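Local structure of interpain A (Prevotella intermedia, 3BB7) at residues 99-104 against 109-114; 136-141 against 216-221; 159-164 against 186-191; 193-198 against 204-209. The protein probably cleaves peptide bonds as a cysteine peptidase of the C10 family, and is captured here as a proenzyme fragment whose predicted nucleophile has been replaced. The protein carries 1 engineered substitution. All blocks are in the same frame, centred on the assembly; numbering follows the deposited sequence.

Contact 1: 99-104 against 109-114; sequences PYNKLL and KGRLIT
Arg111 reaches across to residues 99-104 and takes hold of the carbonyl of Leu104. That segment is a pair of overlapping type I beta turns, Pro99 to Lys102 and Asn101 to Leu104. Both segments belong to the loop leading into helix 116-128 of the papain-like (clan CA) peptidase domain, a helix that begins at the engineered Ala116, in the predicted position of the nucleophile. Arg111 leaves the chain with CG trans to its backbone N (chi1 -171°) and bends at chi3. Its CD is thereby laid 3.2 Å from Asn101 O, and the guanidinium group turns onto the end of the second turn. There NH1 donates to Leu104 O over 2.9 Å, meeting the carbonyl almost head-on (C=O...N angle 172°), with the oxygen in the guanidinium plane. Asn101 O itself accepts the backbone N-H of Leu104, so the arginine adds a second tie to a turn that already has its own internal bond.

Leu112 comes next, its CB 4.1 Å from Leu104 CB, and both leucines also lean on Ile152 of strand 150-154. One branch of Leu104, CD1, runs along the backbone beyond, 3.6 Å from Leu112 O and 3.7 Å from Ile113 O. The side chain of Ile113 sets off away from the turns, while its carbonyl accepts a hydrogen bond from Ser204 OG. Thr114 divides its two branches: OG1 is hydrogen-bonded to Thr119 OG1, whereas the methyl faces the first turn. That methyl, Thr114 CG2, sits 3.4 Å from Tyr100 O and 3.9 Å from Tyr100 CB.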
loop_
_atom_site.group_PDB
_atom_site.type_symbol
_atom_site.label_atom_id
_atom_site.label_comp_id
_atom_site.label_asym_id
_atom_site.label_seq_id
_atom_site.Cartn_x
_atom_site.Cartn_y
_atom_site.Cartn_z
ATOM N N PRO A 99 -10.987 9.987 -10.199
ATOM C CA PRO A 99 -11.780 9.163 -11.107
ATOM C C PRO A 99 -11.555 7.656 -10.965
ATOM O O PRO A 99 -12.141 6.867 -11.730
ATOM C CB PRO A 99 -11.274 9.602 -12.481
ATOM C CG PRO A 99 -9.795 9.894 -12.209
ATOM C CD PRO A 99 -9.716 10.423 -10.814
ATOM N N TYR A 100 -10.716 7.254 -10.009
ATOM C CA TYR A 100 -10.373 5.843 -9.826
ATOM C C TYR A 100 -11.594 4.971 -9.650
ATOM O O TYR A 100 -11.589 3.816 -10.102
ATOM C CB TYR A 100 -9.454 5.706 -8.614
ATOM C CG TYR A 100 -8.287 6.695 -8.677
ATOM C CD1 TYR A 100 -8.234 7.822 -7.836
ATOM C CD2 TYR A 100 -7.253 6.532 -9.626
ATOM C CE1 TYR A 100 -7.162 8.754 -7.933
ATOM C CE2 TYR A 100 -6.193 7.438 -9.696
ATOM C CZ TYR A 100 -6.170 8.549 -8.872
ATOM O OH TYR A 100 -5.081 9.381 -8.998
ATOM N N ASN A 101 -12.614 5.523 -8.970
ATOM C CA ASN A 101 -13.839 4.768 -8.677
ATOM C C ASN A 101 -14.987 5.051 -9.641
ATOM O O ASN A 101 -16.138 4.698 -9.337
ATOM C CB ASN A 101 -14.302 5.040 -7.232
ATOM C CG ASN A 101 -14.786 6.489 -7.028
ATOM O OD1 ASN A 101 -14.521 7.348 -7.867
ATOM N ND2 ASN A 101 -15.511 6.748 -5.916
ATOM N N LYS A 102 -14.704 5.674 -10.784
ATOM C CA LYS A 102 -15.749 6.120 -11.744
ATOM C C LYS A 102 -16.713 5.022 -12.146
ATOM O O LYS A 102 -17.904 5.281 -12.394
ATOM C CB LYS A 102 -15.067 6.700 -13.022
ATOM C CG LYS A 102 -15.959 7.242 -14.134
ATOM C CD LYS A 102 -15.106 7.969 -15.181
ATOM C CE LYS A 102 -15.890 8.105 -16.452
ATOM N NZ LYS A 102 -15.153 8.911 -17.456
ATOM N N LEU A 103 -16.208 3.797 -12.266
ATOM C CA LEU A 103 -17.048 2.718 -12.776
ATOM C C LEU A 103 -17.834 1.959 -11.695
ATOM O O LEU A 103 -18.587 1.028 -12.022
ATOM C CB LEU A 103 -16.215 1.740 -13.601
ATOM C CG LEU A 103 -15.562 2.370 -14.822
ATOM C CD1 LEU A 103 -14.677 1.379 -15.557
ATOM C CD2 LEU A 103 -16.601 2.956 -15.790
ATOM N N LEU A 104 -17.646 2.332 -10.427
ATOM C CA LEU A 104 -18.322 1.657 -9.329
ATOM C C LEU A 104 -19.689 2.284 -9.047
ATOM O O LEU A 104 -19.891 3.478 -9.320
ATOM C CB LEU A 104 -17.448 1.715 -8.066
ATOM C CG LEU A 104 -16.111 0.955 -8.167
ATOM C CD1 LEU A 104 -15.206 1.334 -7.018
ATOM C CD2 LEU A 104 -16.376 -0.557 -8.211
ATOM N N LYS A 109 -24.885 7.806 -0.130
ATOM C CA LYS A 109 -23.881 8.213 0.850
ATOM C C LYS A 109 -22.527 8.412 0.169
ATOM O O LYS A 109 -21.499 8.528 0.836
ATOM C CB LYS A 109 -23.760 7.160 1.951
ATOM C CG LYS A 109 -25.102 6.854 2.624
ATOM C CD LYS A 109 -24.933 6.124 3.947
ATOM C CE LYS A 109 -26.264 5.574 4.461
ATOM N NZ LYS A 109 -26.001 4.724 5.660
ATOM N N GLY A 110 -22.544 8.482 -1.154
ATOM C CA GLY A 110 -21.320 8.657 -1.925
ATOM C C GLY A 110 -21.015 7.439 -2.764
ATOM O O GLY A 110 -21.436 6.322 -2.463
ATOM N N ARG A 111 -20.275 7.664 -3.833
ATOM C CA ARG A 111 -19.913 6.558 -4.705
ATOM C C ARG A 111 -18.985 5.561 -3.968
ATOM O O ARG A 111 -18.132 5.964 -3.169
ATOM C CB ARG A 111 -19.209 7.081 -5.965
ATOM C CG ARG A 111 -18.972 6.051 -7.029
ATOM C CD ARG A 111 -18.461 6.689 -8.331
ATOM N NE ARG A 111 -19.401 7.677 -8.883
ATOM C CZ ARG A 111 -20.448 7.384 -9.660
ATOM N NH1 ARG A 111 -20.722 6.123 -10.022
ATOM N NH2 ARG A 111 -21.243 8.374 -10.086
ATOM N N LEU A 112 -19.146 4.263 -4.255
ATOM C CA LEU A 112 -18.274 3.272 -3.651
ATOM C C LEU A 112 -16.813 3.602 -4.001
ATOM O O LEU A 112 -16.524 4.093 -5.114
ATOM C CB LEU A 112 -18.632 1.888 -4.175
ATOM C CG LEU A 112 -20.075 1.406 -3.892
ATOM C CD1 LEU A 112 -20.325 0.014 -4.525
ATOM C CD2 LEU A 112 -20.453 1.411 -2.382
ATOM N N ILE A 113 -15.894 3.317 -3.076
ATOM C CA ILE A 113 -14.477 3.608 -3.312
ATOM C C ILE A 113 -13.678 2.372 -3.648
ATOM O O ILE A 113 -14.155 1.248 -3.471
ATOM C CB ILE A 113 -13.886 4.456 -2.134
ATOM C CG1 ILE A 113 -13.702 3.634 -0.833
ATOM C CG2 ILE A 113 -14.768 5.697 -1.904
ATOM C CD1 ILE A 113 -13.025 4.387 0.327
ATOM N N THR A 114 -12.481 2.549 -4.224
ATOM C CA THR A 114 -11.879 1.384 -4.856
ATOM C C THR A 114 -11.367 0.311 -3.896
ATOM O O THR A 114 -11.269 -0.877 -4.272
ATOM C CB THR A 114 -10.688 1.781 -5.738
ATOM O OG1 THR A 114 -9.727 2.448 -4.911
ATOM C CG2 THR A 114 -11.149 2.653 -6.891
#

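Contact 2: 136-141 against 216-221; sequences GSHTVH and RTYFGF
Ser137 and His138 run in extended conformation past the C-terminal end of helix 208-218, where Tyr218 faces them. The helix ends here: Gly220 is the first residue to leave helical angles, with phi of 76°, and its N makes only a weak bond back to Arg216 O. On the other segment Gly136 also has positive phi, and the chain then straightens into strand 138-142. The two backbones do not bond to each other within these ranges, although Tyr218 does bond through its backbone to Ile135, one residue upstream of Gly136.

His138 stands near the start of the first strand of a two-stranded antiparallel hairpin, 138-142 with 150-154, and bonds through its backbone to Ala154 on the partner strand. The contact therefore lays the foot of this hairpin against the end of a helix, at the surface of the peptidase domain. Tyr218 brings its hydroxyl over one face of the imidazole, toward the rim, with OH 3.4 Å from His138 CG and 3.3 Å from His138 ND1. The rings are close to parallel, 24° apart, but so far slid that they hardly overlap, with centroids 5.4 Å apart. Nearer the backbone of His138, Tyr218 CZ packs on His138 CB at 3.6 Å, and CE2 lies 3.6 Å from Ser137 O. The Tyr218 ring is also stacked with Phe156, while the imidazole is fixed at its other nitrogen: NE2 of His138 is hydrogen-bonded to Glu194 OE2, a carboxylate that might favour a charged ring.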
loop_
_atom_site.group_PDB
_atom_site.type_symbol
_atom_site.label_atom_id
_atom_site.label_comp_id
_atom_site.label_asym_id
_atom_site.label_seq_id
_atom_site.Cartn_x
_atom_site.Cartn_y
_atom_site.Cartn_z
ATOM N N GLY A 136 -10.718 -14.561 -18.281
ATOM C CA GLY A 136 -11.976 -14.909 -17.645
ATOM C C GLY A 136 -12.781 -13.719 -17.154
ATOM O O GLY A 136 -12.597 -12.586 -17.623
ATOM N N SER A 137 -13.722 -13.977 -16.238
ATOM C CA SER A 137 -14.626 -12.938 -15.751
ATOM C C SER A 137 -15.063 -13.288 -14.361
ATOM O O SER A 137 -14.967 -14.437 -13.950
ATOM C CB SER A 137 -15.861 -12.824 -16.660
ATOM O OG SER A 137 -16.532 -14.059 -16.799
ATOM N N HIS A 138 -15.528 -12.276 -13.631
ATOM C CA HIS A 138 -15.995 -12.497 -12.273
ATOM C C HIS A 138 -16.884 -11.348 -11.846
ATOM O O HIS A 138 -16.777 -10.246 -12.362
ATOM C CB HIS A 138 -14.807 -12.604 -11.311
ATOM C CG HIS A 138 -15.164 -13.040 -9.919
ATOM N ND1 HIS A 138 -15.811 -14.225 -9.645
ATOM C CD2 HIS A 138 -14.883 -12.475 -8.714
ATOM C CE1 HIS A 138 -15.942 -14.354 -8.331
ATOM N NE2 HIS A 138 -15.383 -13.311 -7.745
ATOM N N THR A 139 -17.743 -11.635 -10.868
ATOM C CA THR A 139 -18.681 -10.671 -10.324
ATOM C C THR A 139 -18.639 -10.724 -8.800
ATOM O O THR A 139 -18.546 -11.828 -8.221
ATOM C CB THR A 139 -20.104 -11.004 -10.832
ATOM O OG1 THR A 139 -20.125 -10.896 -12.259
ATOM C CG2 THR A 139 -21.154 -10.050 -10.254
ATOM N N VAL A 140 -18.624 -9.552 -8.151
ATOM C CA VAL A 140 -18.952 -9.467 -6.723
ATOM C C VAL A 140 -20.221 -8.629 -6.575
ATOM O O VAL A 140 -20.757 -8.104 -7.569
ATOM C CB VAL A 140 -17.791 -8.889 -5.905
ATOM C CG1 VAL A 140 -16.515 -9.716 -6.118
ATOM C CG2 VAL A 140 -17.523 -7.406 -6.245
ATOM N N HIS A 141 -20.748 -8.527 -5.361
ATOM C CA HIS A 141 -22.036 -7.847 -5.149
ATOM C C HIS A 141 -21.904 -6.773 -4.100
ATOM O O HIS A 141 -21.032 -6.845 -3.213
ATOM C CB HIS A 141 -23.132 -8.869 -4.779
ATOM C CG HIS A 141 -23.458 -9.792 -5.914
ATOM N ND1 HIS A 141 -22.776 -10.974 -6.139
ATOM C CD2 HIS A 141 -24.334 -9.664 -6.944
ATOM C CE1 HIS A 141 -23.235 -11.546 -7.243
ATOM N NE2 HIS A 141 -24.192 -10.780 -7.741
ATOM N N ARG A 216 -3.281 -14.479 -9.810
ATOM C CA ARG A 216 -2.980 -15.716 -10.575
ATOM C C ARG A 216 -4.030 -15.966 -11.640
ATOM O O ARG A 216 -3.708 -16.276 -12.807
ATOM C CB ARG A 216 -2.879 -16.963 -9.658
ATOM C CG ARG A 216 -1.681 -16.928 -8.693
ATOM C CD ARG A 216 -1.613 -18.203 -7.857
ATOM N NE ARG A 216 -2.663 -18.350 -6.861
ATOM C CZ ARG A 216 -2.546 -17.998 -5.587
ATOM N NH1 ARG A 216 -1.450 -17.387 -5.161
ATOM N NH2 ARG A 216 -3.544 -18.240 -4.732
ATOM N N THR A 217 -5.297 -15.929 -11.208
ATOM C CA THR A 217 -6.390 -16.437 -12.023
ATOM C C THR A 217 -6.868 -15.496 -13.104
ATOM O O THR A 217 -7.091 -15.932 -14.258
ATOM C CB THR A 217 -7.550 -16.870 -11.131
ATOM O OG1 THR A 217 -7.104 -18.006 -10.381
ATOM C CG2 THR A 217 -8.772 -17.286 -11.933
ATOM N N TYR A 218 -7.091 -14.229 -12.737
ATOM C CA TYR A 218 -7.700 -13.264 -13.648
ATOM C C TYR A 218 -6.669 -12.415 -14.374
ATOM O O TYR A 218 -6.952 -11.896 -15.445
ATOM C CB TYR A 218 -8.698 -12.370 -12.902
ATOM C CG TYR A 218 -9.790 -13.172 -12.253
ATOM C CD1 TYR A 218 -9.931 -13.213 -10.877
ATOM C CD2 TYR A 218 -10.698 -13.894 -13.030
ATOM C CE1 TYR A 218 -10.911 -13.963 -10.270
ATOM C CE2 TYR A 218 -11.733 -14.613 -12.442
ATOM C CZ TYR A 218 -11.821 -14.676 -11.054
ATOM O OH TYR A 218 -12.806 -15.428 -10.450
ATOM N N PHE A 219 -5.466 -12.282 -13.813
ATOM C CA PHE A 219 -4.438 -11.481 -14.471
ATOM C C PHE A 219 -3.272 -12.289 -15.020
ATOM O O PHE A 219 -2.417 -11.744 -15.738
ATOM C CB PHE A 219 -3.921 -10.373 -13.560
ATOM C CG PHE A 219 -4.929 -9.280 -13.294
ATOM C CD1 PHE A 219 -5.640 -9.249 -12.104
ATOM C CD2 PHE A 219 -5.128 -8.245 -14.213
ATOM C CE1 PHE A 219 -6.562 -8.213 -11.825
ATOM C CE2 PHE A 219 -6.026 -7.195 -13.947
ATOM C CZ PHE A 219 -6.743 -7.169 -12.747
ATOM N N GLY A 220 -3.215 -13.566 -14.651
ATOM C CA GLY A 220 -2.204 -14.480 -15.169
ATOM C C GLY A 220 -0.806 -14.339 -14.583
ATOM O O GLY A 220 0.172 -14.764 -15.204
ATOM N N PHE A 221 -0.705 -13.773 -13.384
ATOM C CA PHE A 221 0.575 -13.731 -12.683
ATOM C C PHE A 221 0.835 -15.067 -12.006
ATOM O O PHE A 221 0.461 -15.278 -10.840
ATOM C CB PHE A 221 0.625 -12.615 -11.641
ATOM C CG PHE A 221 0.665 -11.237 -12.234
ATOM C CD1 PHE A 221 1.844 -10.739 -12.793
ATOM C CD2 PHE A 221 -0.488 -10.464 -12.294
ATOM C CE1 PHE A 221 1.889 -9.424 -13.345
ATOM C CE2 PHE A 221 -0.492 -9.187 -12.864
ATOM C CZ PHE A 221 0.705 -8.647 -13.376
#

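Contact 3: 159-164 against 186-191; sequences TTYDWA and MLHCGV
Tyr161 and His188 meet through a hydrogen bond of 2.8 Å between Tyr161 OH and His188 ND1, in which either could be the donor. The hydroxyl lies in the plane of the imidazole, at its edge, and ND1 lies near the plane of the phenol, yet the two rings are turned 89° against each other. Tyr161 leaves the loop with CG trans to its carbonyl carbon (chi1 -60°), a choice that carries the ring end toward the helix although CB itself does not set out that way. His188 likewise has CG opposite its carbonyl carbon (chi1 -74°), which points the imidazole edge with ND1 at the phenol.

Thr159 comes against the imidazole from the opposite direction and meets its edge at CE1: Thr159 OG1, hydrogen-bonded to Asp155 O, lies near the ring plane, 3.2 Å from His188 CE1. The same threonine turns its methyl, CG2, over one face of the Tyr161 ring, 3.5 Å above the plane and toward the rim. Tyr161 CB in turn lies over a face of the Trp163 ring, toward its rim.

The contact ties the loop between strand 150-154 and helix 176-192 back onto that helix. His188 also touches Ala154 on the strand and Phe156 just after it, while Trp163 packs against Leu125 of helix 116-128.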
loop_
_atom_site.group_PDB
_atom_site.type_symbol
_atom_site.label_atom_id
_atom_site.label_comp_id
_atom_site.label_asym_id
_atom_site.label_seq_id
_atom_site.Cartn_x
_atom_site.Cartn_y
_atom_site.Cartn_z
ATOM N N THR A 159 -10.669 -7.612 -21.914
ATOM C CA THR A 159 -10.200 -6.273 -21.639
ATOM C C THR A 159 -8.724 -6.145 -21.980
ATOM O O THR A 159 -7.896 -6.892 -21.444
ATOM C CB THR A 159 -10.433 -5.893 -20.163
ATOM O OG1 THR A 159 -11.834 -5.869 -19.929
ATOM C CG2 THR A 159 -9.876 -4.498 -19.850
ATOM N N THR A 160 -8.402 -5.210 -22.888
ATOM C CA THR A 160 -7.024 -4.848 -23.160
ATOM C C THR A 160 -6.736 -3.602 -22.326
ATOM O O THR A 160 -7.208 -2.512 -22.663
ATOM C CB THR A 160 -6.822 -4.563 -24.664
ATOM O OG1 THR A 160 -7.173 -5.745 -25.406
ATOM C CG2 THR A 160 -5.383 -4.202 -24.955
ATOM N N TYR A 161 -5.988 -3.755 -21.234
ATOM C CA TYR A 161 -5.737 -2.623 -20.324
ATOM C C TYR A 161 -5.059 -1.477 -21.062
ATOM O O TYR A 161 -4.116 -1.670 -21.832
ATOM C CB TYR A 161 -4.978 -3.068 -19.056
ATOM C CG TYR A 161 -5.808 -4.085 -18.332
ATOM C CD1 TYR A 161 -5.511 -5.432 -18.421
ATOM C CD2 TYR A 161 -6.959 -3.700 -17.616
ATOM C CE1 TYR A 161 -6.346 -6.391 -17.832
ATOM C CE2 TYR A 161 -7.772 -4.635 -17.009
ATOM C CZ TYR A 161 -7.474 -5.996 -17.133
ATOM O OH TYR A 161 -8.332 -6.947 -16.572
ATOM N N ASP A 162 -5.569 -0.273 -20.873
ATOM C CA ASP A 162 -5.127 0.869 -21.682
ATOM C C ASP A 162 -3.934 1.558 -21.016
ATOM O O ASP A 162 -4.034 2.699 -20.537
ATOM C CB ASP A 162 -6.296 1.811 -21.909
ATOM C CG ASP A 162 -5.996 2.903 -22.941
ATOM O OD1 ASP A 162 -6.875 3.776 -23.102
ATOM O OD2 ASP A 162 -4.920 2.897 -23.600
ATOM N N TRP A 163 -2.806 0.849 -20.974
ATOM C CA TRP A 163 -1.606 1.349 -20.281
ATOM C C TRP A 163 -1.151 2.732 -20.740
ATOM O O TRP A 163 -0.696 3.534 -19.933
ATOM C CB TRP A 163 -0.441 0.358 -20.412
ATOM C CG TRP A 163 -0.806 -1.018 -19.921
ATOM C CD1 TRP A 163 -0.958 -2.149 -20.663
ATOM C CD2 TRP A 163 -1.188 -1.367 -18.582
ATOM N NE1 TRP A 163 -1.298 -3.206 -19.862
ATOM C CE2 TRP A 163 -1.484 -2.746 -18.576
ATOM C CE3 TRP A 163 -1.267 -0.656 -17.379
ATOM C CZ2 TRP A 163 -1.861 -3.433 -17.403
ATOM C CZ3 TRP A 163 -1.661 -1.330 -16.212
ATOM C CH2 TRP A 163 -1.977 -2.704 -16.236
ATOM N N ALA A 164 -1.300 3.010 -22.032
ATOM C CA ALA A 164 -0.833 4.302 -22.581
ATOM C C ALA A 164 -1.632 5.491 -22.052
ATOM O O ALA A 164 -1.138 6.623 -22.165
ATOM C CB ALA A 164 -0.859 4.280 -24.126
ATOM N N MET A 186 -8.732 -0.243 -11.809
ATOM C CA MET A 186 -9.131 -0.237 -10.387
ATOM C C MET A 186 -10.282 -1.200 -10.133
ATOM O O MET A 186 -10.235 -1.981 -9.195
ATOM C CB MET A 186 -9.583 1.164 -9.982
ATOM C CG MET A 186 -8.464 2.165 -9.860
ATOM S SD MET A 186 -7.515 1.897 -8.348
ATOM C CE MET A 186 -6.251 3.152 -8.540
ATOM N N LEU A 187 -11.306 -1.150 -11.002
ATOM C CA LEU A 187 -12.469 -2.015 -10.837
ATOM C C LEU A 187 -12.027 -3.476 -10.959
ATOM O O LEU A 187 -12.370 -4.315 -10.138
ATOM C CB LEU A 187 -13.503 -1.675 -11.899
ATOM C CG LEU A 187 -14.539 -2.749 -12.231
ATOM C CD1 LEU A 187 -15.464 -2.774 -11.105
ATOM C CD2 LEU A 187 -15.255 -2.413 -13.525
ATOM N N HIS A 188 -11.205 -3.769 -11.959
ATOM C CA HIS A 188 -10.790 -5.152 -12.178
ATOM C C HIS A 188 -9.933 -5.668 -11.033
ATOM O O HIS A 188 -10.109 -6.819 -10.595
ATOM C CB HIS A 188 -10.078 -5.258 -13.510
ATOM C CG HIS A 188 -11.006 -5.178 -14.675
ATOM N ND1 HIS A 188 -10.749 -5.832 -15.861
ATOM C CD2 HIS A 188 -12.213 -4.568 -14.823
ATOM C CE1 HIS A 188 -11.739 -5.591 -16.711
ATOM N NE2 HIS A 188 -12.651 -4.853 -16.099
ATOM N N CYS A 189 -9.058 -4.810 -10.502
ATOM C CA CYS A 189 -8.229 -5.231 -9.347
ATOM C C CYS A 189 -9.102 -5.518 -8.142
ATOM O O CYS A 189 -8.809 -6.472 -7.383
ATOM C CB CYS A 189 -7.187 -4.175 -9.005
ATOM S SG CYS A 189 -5.859 -4.080 -10.236
ATOM N N GLY A 190 -10.144 -4.701 -7.934
ATOM C CA GLY A 190 -11.064 -4.973 -6.809
ATOM C C GLY A 190 -11.836 -6.275 -6.996
ATOM O O GLY A 190 -11.906 -7.120 -6.078
ATOM N N VAL A 191 -12.485 -6.441 -8.151
ATOM C CA VAL A 191 -13.280 -7.655 -8.389
ATOM C C VAL A 191 -12.385 -8.905 -8.270
ATOM O O VAL A 191 -12.766 -9.909 -7.659
ATOM C CB VAL A 191 -13.969 -7.588 -9.755
ATOM C CG1 VAL A 191 -14.589 -8.945 -10.113
ATOM C CG2 VAL A 191 -15.029 -6.459 -9.732
#

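Contact 4: 193-198 against 204-209; sequences SEMQYG and SGAYMT
Tyr197 turns its ring obliquely to the hydroxyl of Ser204, while Met195 CG covers the centre of one ring face, 3.5 Å above the plane. At the other flat group, the Tyr207 ring, water 2 lies in plane at the edge; it bridges Tyr207 OH at 2.8 Å and Gln196 OE1 at 3.0 Å. The Gln196 chain, extended beyond CG, passes at a slant to Tyr207, its amide inclined 60° to the ring.

Between these rings the backbones form one antiparallel bridge, a hydrogen-bonded pair: Gln196 N donates to Gly205 O at 2.8 Å and Gly205 N to Gln196 O at 2.9 Å. Next to it Ser204 OG is used twice, accepting Gly198 N at 2.8 Å and donating to Ile113 O. Met195, bent at chi2 (61°) and chi3, curls so that its SD packs 3.8 Å from Ala206 CB. Water 1 joins Ser193 O to the backbone N of Tyr207.

The bridge spans the link between two helices. Helix 176-192 ends just before it in a Schellman motif with Glu194 as the C-prime residue, and Tyr207 takes the N-cap position of helix 208-218. Ser193 and Ala206 both lean on Val117 of helix 116-128, and the Met195 side chain is about 7 Å from that of the engineered Ala116 at the start of the same helix.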
loop_
_atom_site.group_PDB
_atom_site.type_symbol
_atom_site.label_atom_id
_atom_site.label_comp_id
_atom_site.label_asym_id
_atom_site.label_seq_id
_atom_site.Cartn_x
_atom_site.Cartn_y
_atom_site.Cartn_z
ATOM N N SER A 193 -9.908 -9.318 -6.406
ATOM C CA SER A 193 -9.537 -9.481 -5.011
ATOM C C SER A 193 -10.718 -9.781 -4.126
ATOM O O SER A 193 -10.585 -9.776 -2.894
ATOM C CB SER A 193 -8.830 -8.222 -4.526
ATOM O OG SER A 193 -7.610 -8.032 -5.251
ATOM N N GLU A 194 -11.879 -10.070 -4.741
ATOM C CA GLU A 194 -13.129 -10.322 -3.977
ATOM C C GLU A 194 -13.470 -9.163 -3.035
ATOM O O GLU A 194 -13.893 -9.365 -1.880
ATOM C CB GLU A 194 -13.053 -11.635 -3.208
ATOM C CG GLU A 194 -14.389 -12.279 -2.888
ATOM C CD GLU A 194 -15.174 -12.712 -4.120
ATOM O OE1 GLU A 194 -16.402 -12.940 -3.970
ATOM O OE2 GLU A 194 -14.574 -12.823 -5.210
ATOM N N MET A 195 -13.319 -7.942 -3.541
ATOM C CA MET A 195 -13.551 -6.746 -2.745
ATOM C C MET A 195 -14.948 -6.723 -2.123
ATOM O O MET A 195 -15.937 -7.086 -2.783
ATOM C CB MET A 195 -13.387 -5.505 -3.635
ATOM C CG MET A 195 -13.280 -4.145 -2.909
ATOM S SD MET A 195 -11.859 -4.005 -1.787
ATOM C CE MET A 195 -10.501 -3.943 -2.965
ATOM N N GLN A 196 -15.010 -6.235 -0.882
ATOM C CA GLN A 196 -16.270 -5.975 -0.169
ATOM C C GLN A 196 -16.389 -4.459 -0.227
ATOM O O GLN A 196 -15.792 -3.736 0.571
ATOM C CB GLN A 196 -16.174 -6.466 1.273
ATOM C CG GLN A 196 -16.084 -8.010 1.308
ATOM C CD GLN A 196 -16.087 -8.574 2.697
ATOM O OE1 GLN A 196 -15.333 -9.512 2.991
ATOM N NE2 GLN A 196 -16.941 -8.025 3.561
ATOM N N TYR A 197 -17.181 -3.971 -1.174
ATOM C CA TYR A 197 -17.190 -2.550 -1.487
ATOM C C TYR A 197 -17.980 -1.764 -0.458
ATOM O O TYR A 197 -18.988 -2.241 0.111
ATOM C CB TYR A 197 -17.776 -2.322 -2.865
ATOM C CG TYR A 197 -16.771 -2.566 -3.970
ATOM C CD1 TYR A 197 -16.848 -3.710 -4.762
ATOM C CD2 TYR A 197 -15.758 -1.651 -4.239
ATOM C CE1 TYR A 197 -15.904 -3.968 -5.794
ATOM C CE2 TYR A 197 -14.825 -1.878 -5.269
ATOM C CZ TYR A 197 -14.920 -3.027 -6.061
ATOM O OH TYR A 197 -13.986 -3.236 -7.034
ATOM N N GLY A 198 -17.567 -0.512 -0.254
ATOM C CA GLY A 198 -18.316 0.382 0.635
ATOM C C GLY A 198 -18.155 1.812 0.176
ATOM O O GLY A 198 -17.290 2.105 -0.651
ATOM N N SER A 204 -13.705 0.072 1.416
ATOM C CA SER A 204 -13.858 -1.178 0.659
ATOM C C SER A 204 -12.712 -2.096 1.052
ATOM O O SER A 204 -11.534 -1.719 0.974
ATOM C CB SER A 204 -13.838 -0.869 -0.839
ATOM O OG SER A 204 -14.935 -0.026 -1.157
ATOM N N GLY A 205 -13.043 -3.303 1.495
ATOM C CA GLY A 205 -12.032 -4.194 2.118
ATOM C C GLY A 205 -11.818 -5.497 1.368
ATOM O O GLY A 205 -12.754 -6.074 0.849
ATOM N N ALA A 206 -10.574 -5.960 1.342
ATOM C CA ALA A 206 -10.228 -7.233 0.718
ATOM C C ALA A 206 -9.113 -7.919 1.491
ATOM O O ALA A 206 -8.285 -7.245 2.135
ATOM C CB ALA A 206 -9.787 -7.023 -0.737
ATOM N N TYR A 207 -9.083 -9.251 1.380
ATOM C CA TYR A 207 -8.031 -10.065 1.998
ATOM C C TYR A 207 -6.909 -10.309 1.017
ATOM O O TYR A 207 -7.150 -10.569 -0.165
ATOM C CB TYR A 207 -8.594 -11.406 2.464
ATOM C CG TYR A 207 -9.681 -11.247 3.497
ATOM C CD1 TYR A 207 -11.014 -11.458 3.162
ATOM C CD2 TYR A 207 -9.374 -10.862 4.801
ATOM C CE1 TYR A 207 -12.038 -11.299 4.148
ATOM C CE2 TYR A 207 -10.368 -10.682 5.770
ATOM C CZ TYR A 207 -11.690 -10.914 5.429
ATOM O OH TYR A 207 -12.679 -10.745 6.387
ATOM N N MET A 208 -5.676 -10.279 1.503
ATOM C CA MET A 208 -4.523 -10.475 0.620
ATOM C C MET A 208 -4.482 -11.851 0.001
ATOM O O MET A 208 -4.002 -12.005 -1.110
ATOM C CB MET A 208 -3.207 -10.168 1.345
ATOM C CG MET A 208 -3.038 -8.717 1.609
ATOM S SD MET A 208 -2.877 -7.776 0.062
ATOM C CE MET A 208 -2.718 -6.149 0.771
ATOM N N THR A 209 -5.044 -12.848 0.683
ATOM C CA THR A 209 -5.092 -14.171 0.099
ATOM C C THR A 209 -5.929 -14.174 -1.195
ATOM O O THR A 209 -5.594 -14.878 -2.176
ATOM C CB THR A 209 -5.632 -15.201 1.106
ATOM O OG1 THR A 209 -5.538 -16.517 0.545
ATOM C CG2 THR A 209 -7.090 -14.929 1.498
HETATM O O HOH W 1 -11.138 -10.440 -0.226
HETATM O O HOH W 2 -15.337 -10.914 5.602
#

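How the contacts relate
Contacts 1, 3 and 4 are buried, whereas contact 2 lies at the surface. Helix 176-192 ties several together: contact 3 sits on it, contact 4 begins at its C-terminal end, and Met186 and Leu187 pack against the turns of contact 1. Helix 208-218 serves contact 4 at its start and contact 2 at its end, and contacts 3 and 4 are both nested in the loop that contact 2 closes. Contacts 1 and 4, the two nearer the predicted nucleophile position, rely largely on backbone carbonyls and join directly through Ile113. Contacts 2 and 3, away from the annotated sites, each pair a histidine with a tyrosine: hydroxyl over the ring face in one, at its edge in the other.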